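Local coordinates for protein endonuclease and methylase LlaGI (Lactococcus lactis, PDB 5FFJ) that is a Type ISP restriction-modification enzyme that recognises specific DNA sequences and probably combines adenine methylation with ATP-driven motor activity and, in its full-length form, DNA cleavage, at residues A[1299-1304]-A[1324-1329]; A[1305-1310]-A[1366-1371]. All coordinates share one frame; numbering follows the deposited sequence.

Contact 1: residues A[1299-1304]-A[1324-1329]; sequences EISQPD and NESITI
The flat amide of Asn1324 has Asp1304 O in its own plane, 2.6 Å from ND2, although ND2 stands above the plane of that carbonyl. The Asp1304 carboxylate uses OD1 to accept from Arg1306 N. Asn1324 CG sits between the backbone N and the carbonyl carbon (chi1 55°), folding the amide back so that OD1 takes the backbone N of Ile1327, almost in line with the amide C=O. This is an Asx motif, and it leads into an antiparallel strand pair. Asparagine suits the place because one rigid group both donates and accepts. With an alanine here, Asp1304 O and Ile1327 N would lose these partners, and the turn into the strand would probably be freer to shift.

Along the strands, Glu1299 and Thr1328 form a hydrogen-bonded pair (Glu1299 N to Thr1328 O 3.0 Å), while Glu1299 OE1 makes a salt bridge with Lys1330. Ser1301 N and OG each donate weakly to Ser1326 O. On the face opposite Glu1299 and Thr1328, the branched Ile1300 and Ile1327 lie side by side, Ile1300 CG1 being 3.9 Å from Ile1327 CG2; Ile1327 rests on Leu1379, and Ile1327 CD1 sits 3.5 Å from Asp1304 O.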
loop_
_atom_site.group_PDB
_atom_site.type_symbol
_atom_site.label_atom_id
_atom_site.label_comp_id
_atom_site.label_asym_id
_atom_site.label_seq_id
_atom_site.Cartn_x
_atom_site.Cartn_y
_atom_site.Cartn_z
ATOM N N GLU A 1299 25.733 32.421 17.034
ATOM C CA GLU A 1299 27.105 32.225 16.577
ATOM C C GLU A 1299 27.149 31.986 15.072
ATOM O O GLU A 1299 26.578 31.011 14.583
ATOM C CB GLU A 1299 27.747 31.043 17.305
ATOM C CG GLU A 1299 27.735 31.154 18.823
ATOM C CD GLU A 1299 28.301 29.920 19.505
ATOM O OE1 GLU A 1299 28.363 28.854 18.857
ATOM O OE2 GLU A 1299 28.686 30.017 20.689
ATOM N N ILE A 1300 27.833 32.869 14.347
ATOM C CA ILE A 1300 27.937 32.765 12.893
ATOM C C ILE A 1300 29.391 32.630 12.452
ATOM O O ILE A 1300 30.161 33.587 12.525
ATOM C CB ILE A 1300 27.308 33.991 12.198
ATOM C CG1 ILE A 1300 25.849 34.155 12.646
ATOM C CG2 ILE A 1300 27.406 33.850 10.676
ATOM C CD1 ILE A 1300 25.141 35.361 12.067
ATOM N N SER A 1301 29.757 31.440 11.988
ATOM C CA SER A 1301 31.108 31.189 11.497
ATOM C C SER A 1301 31.371 31.995 10.230
ATOM O O SER A 1301 32.201 32.903 10.224
ATOM C CB SER A 1301 31.315 29.698 11.228
ATOM O OG SER A 1301 30.469 29.248 10.184
ATOM N N GLN A 1302 30.663 31.643 9.160
ATOM C CA GLN A 1302 30.717 32.386 7.906
ATOM C C GLN A 1302 29.297 32.787 7.500
ATOM O O GLN A 1302 28.326 32.198 7.976
ATOM C CB GLN A 1302 31.388 31.551 6.810
ATOM C CG GLN A 1302 30.638 30.286 6.414
ATOM C CD GLN A 1302 31.152 29.683 5.117
ATOM O OE1 GLN A 1302 31.895 30.320 4.368
ATOM N NE2 GLN A 1302 30.756 28.445 4.844
ATOM N N PRO A 1303 29.169 33.795 6.623
ATOM C CA PRO A 1303 27.835 34.295 6.281
ATOM C C PRO A 1303 27.096 33.409 5.275
ATOM O O PRO A 1303 26.783 33.846 4.165
ATOM C CB PRO A 1303 28.134 35.678 5.700
ATOM C CG PRO A 1303 29.470 35.526 5.072
ATOM C CD PRO A 1303 30.231 34.569 5.954
ATOM N N ASP A 1304 26.834 32.165 5.670
ATOM C CA ASP A 1304 25.955 31.279 4.918
ATOM C C ASP A 1304 24.600 31.234 5.611
ATOM O O ASP A 1304 24.451 30.592 6.650
ATOM C CB ASP A 1304 26.546 29.872 4.807
ATOM C CG ASP A 1304 25.664 28.930 4.006
ATOM O OD1 ASP A 1304 24.804 29.417 3.240
ATOM O OD2 ASP A 1304 25.836 27.700 4.140
ATOM N N ASN A 1324 22.234 26.037 10.457
ATOM C CA ASN A 1324 22.947 25.279 9.443
ATOM C C ASN A 1324 24.343 24.953 9.955
ATOM O O ASN A 1324 24.645 25.178 11.127
ATOM C CB ASN A 1324 23.012 26.052 8.124
ATOM C CG ASN A 1324 23.616 27.434 8.281
ATOM O OD1 ASN A 1324 24.060 27.815 9.363
ATOM N ND2 ASN A 1324 23.639 28.193 7.191
ATOM N N GLU A 1325 25.198 24.436 9.082
ATOM C CA GLU A 1325 26.542 24.052 9.492
ATOM C C GLU A 1325 27.440 25.268 9.725
ATOM O O GLU A 1325 28.622 25.122 10.038
ATOM C CB GLU A 1325 27.163 23.123 8.448
ATOM C CG GLU A 1325 26.458 21.779 8.347
ATOM C CD GLU A 1325 27.032 20.897 7.256
ATOM O OE1 GLU A 1325 27.874 21.390 6.473
ATOM O OE2 GLU A 1325 26.644 19.712 7.182
ATOM N N SER A 1326 26.871 26.463 9.580
ATOM C CA SER A 1326 27.583 27.704 9.868
ATOM C C SER A 1326 27.025 28.387 11.114
ATOM O O SER A 1326 27.775 28.758 12.019
ATOM C CB SER A 1326 27.502 28.660 8.675
ATOM O OG SER A 1326 28.120 28.099 7.531
ATOM N N ILE A 1327 25.704 28.543 11.153
ATOM C CA ILE A 1327 25.042 29.296 12.216
ATOM C C ILE A 1327 24.367 28.379 13.237
ATOM O O ILE A 1327 23.779 27.359 12.877
ATOM C CB ILE A 1327 23.979 30.260 11.640
ATOM C CG1 ILE A 1327 24.579 31.102 10.508
ATOM C CG2 ILE A 1327 23.418 31.159 12.746
ATOM C CD1 ILE A 1327 23.571 31.947 9.762
ATOM N N THR A 1328 24.464 28.757 14.510
ATOM C CA THR A 1328 23.763 28.066 15.592
ATOM C C THR A 1328 23.203 29.085 16.583
ATOM O O THR A 1328 23.740 30.186 16.728
ATOM C CB THR A 1328 24.682 27.081 16.349
ATOM O OG1 THR A 1328 25.598 27.811 17.175
ATOM C CG2 THR A 1328 25.458 26.203 15.378
ATOM N N ILE A 1329 22.127 28.706 17.263
ATOM C CA ILE A 1329 21.464 29.570 18.232
ATOM C C ILE A 1329 21.477 28.891 19.595
ATOM O O ILE A 1329 21.046 27.747 19.717
ATOM C CB ILE A 1329 20.009 29.878 17.818
ATOM C CG1 ILE A 1329 19.964 30.469 16.407
ATOM C CG2 ILE A 1329 19.360 30.836 18.803
ATOM C CD1 ILE A 1329 19.873 29.437 15.304
#

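Contact 2: residues A[1305-1310]-A[1366-1371]; sequences YRVKKM and DDPNEF. With nucleotides of chain B.
Arg1306 arches over Asn1369 to reach Asp1367. Its CB begins near the end of the Asn1369 amide, and the chain then bends at chi2 and chi3 instead of running out straight, which lays the guanidinium back over the neighbouring loop. NE already runs over the CB of Asn1369, and the same CB covers one face of the group, 3.8 Å from Arg1306 CZ and 3.7 Å from NH1, displaced toward the rim of the plane. At the edge, near that plane, comes the CG of Glu1370. Arg1306 NH1 also approaches Asp1367 OD1 at 3.7 Å. NH2, the other tip, makes a weak, bent salt bridge to Asp1367 OD2 (3.4 Å, 132° at the hydrogen), approached obliquely although the two planes are only 19° apart. A second negative charge lies close by, Glu1370 OE2 being 4.8 Å from Arg1306 NH1, and would be expected to add some electrostatic attraction. Arginine suits this exposed site because its long chain can cover a neighbour and still reach a carboxylate.

Both segments are loops of the C-terminal specificity domain, and 1366-1371 leads toward helix 1377-1398, with Glu1370 N bonded to Asp1367 O. Asp1367 OD1 accepts weakly from Asn1369 N, and Pro1368 fits here because its ring fixes the local backbone. The Asn1369 amide group lies against the backbone N and CG1 of Val1307. Next to it, Val1307 CG1 packs against Pro1368 CG at 3.6 Å; these compact, apolar side chains are buried, and both also touch Ile1378 of the helix.

Farther along the same loop, Lys1309, a long cation suited to a phosphate, extends toward the DNA. Its CG is anti to the backbone N and the rest of the chain is straight, carrying NZ to within 3.3 Å of OP1 of DA16 of chain B, a weak hydrogen bond; Gln1355 OE1 is a second weak partner of NZ.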
loop_
_atom_site.group_PDB
_atom_site.type_symbol
_atom_site.label_atom_id
_atom_site.label_comp_id
_atom_site.label_asym_id
_atom_site.label_seq_id
_atom_site.Cartn_x
_atom_site.Cartn_y
_atom_site.Cartn_z
ATOM N N TYR A 1305 23.621 31.924 5.034
ATOM C CA TYR A 1305 22.304 32.055 5.650
ATOM C C TYR A 1305 21.276 31.140 4.995
ATOM O O TYR A 1305 20.078 31.256 5.253
ATOM C CB TYR A 1305 21.826 33.504 5.573
ATOM C CG TYR A 1305 22.837 34.503 6.079
ATOM C CD1 TYR A 1305 22.986 34.741 7.438
ATOM C CD2 TYR A 1305 23.642 35.211 5.198
ATOM C CE1 TYR A 1305 23.908 35.654 7.906
ATOM C CE2 TYR A 1305 24.566 36.127 5.656
ATOM C CZ TYR A 1305 24.695 36.345 7.010
ATOM O OH TYR A 1305 25.616 37.257 7.470
ATOM N N ARG A 1306 21.746 30.234 4.144
ATOM C CA ARG A 1306 20.856 29.279 3.496
ATOM C C ARG A 1306 20.492 28.154 4.451
ATOM O O ARG A 1306 21.312 27.733 5.271
ATOM C CB ARG A 1306 21.493 28.701 2.235
ATOM C CG ARG A 1306 21.457 29.642 1.038
ATOM C CD ARG A 1306 21.374 28.896 -0.289
ATOM N NE ARG A 1306 20.388 29.512 -1.179
ATOM C CZ ARG A 1306 19.359 28.884 -1.747
ATOM N NH1 ARG A 1306 18.536 29.566 -2.531
ATOM N NH2 ARG A 1306 19.140 27.587 -1.550
ATOM N N VAL A 1307 19.258 27.677 4.332
ATOM C CA VAL A 1307 18.755 26.611 5.181
ATOM C C VAL A 1307 18.596 25.323 4.381
ATOM O O VAL A 1307 18.211 25.348 3.211
ATOM C CB VAL A 1307 17.401 26.996 5.818
ATOM C CG1 VAL A 1307 16.330 27.203 4.747
ATOM C CG2 VAL A 1307 16.963 25.940 6.813
ATOM N N LYS A 1308 18.923 24.203 5.018
ATOM C CA LYS A 1308 18.598 22.887 4.489
ATOM C C LYS A 1308 17.541 22.286 5.402
ATOM O O LYS A 1308 16.407 22.034 4.990
ATOM C CB LYS A 1308 19.836 21.990 4.423
ATOM C CG LYS A 1308 19.577 20.623 3.803
ATOM C CD LYS A 1308 20.762 19.687 3.985
ATOM C CE LYS A 1308 20.536 18.362 3.273
ATOM N NZ LYS A 1308 21.670 17.418 3.474
ATOM N N LYS A 1309 17.925 22.078 6.656
ATOM C CA LYS A 1309 17.002 21.605 7.675
ATOM C C LYS A 1309 17.530 21.960 9.055
ATOM O O LYS A 1309 18.606 21.518 9.459
ATOM C CB LYS A 1309 16.786 20.097 7.565
ATOM C CG LYS A 1309 15.621 19.588 8.396
ATOM C CD LYS A 1309 15.255 18.167 8.011
ATOM C CE LYS A 1309 13.987 17.708 8.711
ATOM N NZ LYS A 1309 13.383 16.525 8.032
ATOM N N MET A 1310 16.765 22.772 9.769
ATOM C CA MET A 1310 17.124 23.155 11.124
ATOM C C MET A 1310 16.919 21.964 12.050
ATOM O O MET A 1310 16.064 21.116 11.795
ATOM C CB MET A 1310 16.286 24.354 11.576
ATOM C CG MET A 1310 16.525 25.612 10.744
ATOM S SD MET A 1310 15.286 26.902 10.983
ATOM C CE MET A 1310 15.208 26.979 12.766
ATOM N N ASP A 1366 10.436 22.851 -3.154
ATOM C CA ASP A 1366 9.980 24.016 -2.404
ATOM C C ASP A 1366 11.081 24.487 -1.457
ATOM O O ASP A 1366 11.351 23.850 -0.438
ATOM C CB ASP A 1366 8.706 23.687 -1.625
ATOM C CG ASP A 1366 8.018 24.923 -1.077
ATOM O OD1 ASP A 1366 8.424 26.050 -1.434
ATOM O OD2 ASP A 1366 7.054 24.767 -0.296
ATOM N N ASP A 1367 11.704 25.609 -1.807
ATOM C CA ASP A 1367 12.868 26.123 -1.094
ATOM C C ASP A 1367 12.550 27.448 -0.394
ATOM O O ASP A 1367 12.320 28.454 -1.063
ATOM C CB ASP A 1367 14.027 26.308 -2.075
ATOM C CG ASP A 1367 15.247 26.912 -1.423
ATOM O OD1 ASP A 1367 15.302 28.152 -1.310
ATOM O OD2 ASP A 1367 16.153 26.150 -1.025
ATOM N N PRO A 1368 12.547 27.459 0.954
ATOM C CA PRO A 1368 12.133 28.669 1.683
ATOM C C PRO A 1368 13.074 29.871 1.525
ATOM O O PRO A 1368 12.662 30.996 1.816
ATOM C CB PRO A 1368 12.101 28.201 3.145
ATOM C CG PRO A 1368 13.035 27.054 3.197
ATOM C CD PRO A 1368 12.912 26.366 1.875
ATOM N N ASN A 1369 14.305 29.651 1.070
ATOM C CA ASN A 1369 15.258 30.749 0.902
ATOM C C ASN A 1369 14.865 31.684 -0.248
ATOM O O ASN A 1369 15.335 32.820 -0.320
ATOM C CB ASN A 1369 16.680 30.215 0.661
ATOM C CG ASN A 1369 17.202 29.380 1.815
ATOM O OD1 ASN A 1369 17.249 28.151 1.740
ATOM N ND2 ASN A 1369 17.620 30.047 2.885
ATOM N N GLU A 1370 14.000 31.201 -1.139
ATOM C CA GLU A 1370 13.587 31.960 -2.321
ATOM C C GLU A 1370 12.383 32.856 -2.038
ATOM O O GLU A 1370 11.885 33.536 -2.938
ATOM C CB GLU A 1370 13.250 31.009 -3.477
ATOM C CG GLU A 1370 14.427 30.175 -3.957
ATOM C CD GLU A 1370 14.072 29.247 -5.110
ATOM O OE1 GLU A 1370 12.897 29.235 -5.535
ATOM O OE2 GLU A 1370 14.974 28.525 -5.592
ATOM N N PHE A 1371 11.918 32.864 -0.792
ATOM C CA PHE A 1371 10.699 33.593 -0.453
ATOM C C PHE A 1371 10.902 35.108 -0.290
ATOM O O PHE A 1371 10.094 35.899 -0.781
ATOM C CB PHE A 1371 10.077 33.039 0.838
ATOM C CG PHE A 1371 8.970 33.902 1.385
ATOM C CD1 PHE A 1371 7.721 33.922 0.785
ATOM C CD2 PHE A 1371 9.185 34.709 2.487
ATOM C CE1 PHE A 1371 6.710 34.724 1.281
ATOM C CE2 PHE A 1371 8.177 35.513 2.985
ATOM C CZ PHE A 1371 6.939 35.520 2.381
ATOM P P DA B 16 16.062 13.646 8.595
ATOM O OP1 DA B 16 16.143 15.071 8.982
ATOM O OP2 DA B 16 16.997 13.107 7.583
ATOM O "O5'" DA B 16 16.200 12.742 9.908
ATOM C "C5'" DA B 16 15.307 12.931 11.004
ATOM C "C4'" DA B 16 15.825 12.231 12.250
ATOM O "O4'" DA B 16 15.553 10.805 12.152
ATOM C "C3'" DA B 16 17.328 12.359 12.483
ATOM O "O3'" DA B 16 17.605 12.518 13.879
ATOM C "C2'" DA B 16 17.882 11.058 11.908
ATOM C "C1'" DA B 16 16.762 10.067 12.191
ATOM N N9 DA B 16 16.665 8.975 11.221
ATOM C C8 DA B 16 16.620 9.084 9.859
ATOM N N7 DA B 16 16.518 7.934 9.237
ATOM C C5 DA B 16 16.491 7.003 10.261
ATOM C C6 DA B 16 16.395 5.600 10.261
ATOM N N6 DA B 16 16.304 4.871 9.144
ATOM N N1 DA B 16 16.392 4.973 11.456
ATOM C C2 DA B 16 16.480 5.709 12.571
ATOM N N3 DA B 16 16.576 7.034 12.696
ATOM C C4 DA B 16 16.576 7.628 11.491
#

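How the contacts relate
The segments alternate along the chain: 1299-1304 runs straight into 1305-1310, then come 1324-1329 and 1366-1371, all within the C-terminal specificity domain. The two contacts are centred about 14 Å apart and touch each other. Asn1324 ND2 of contact 1 probably donates to Arg1306 O of contact 2, at 3.1 Å, and Ile1327 CD1 packs on Tyr1305 CD1 at 3.7 Å. Helix 1377-1398 lies against both, meeting Ile1327 from the small antiparallel sheet and Val1307 and Pro1368 from the loops. Contact 1 stays about 11 Å from the nucleic acid at its nearest atom, whereas the loop of contact 2 continues to a DNA phosphate, so the sheet edge is joined to a DNA-touching loop.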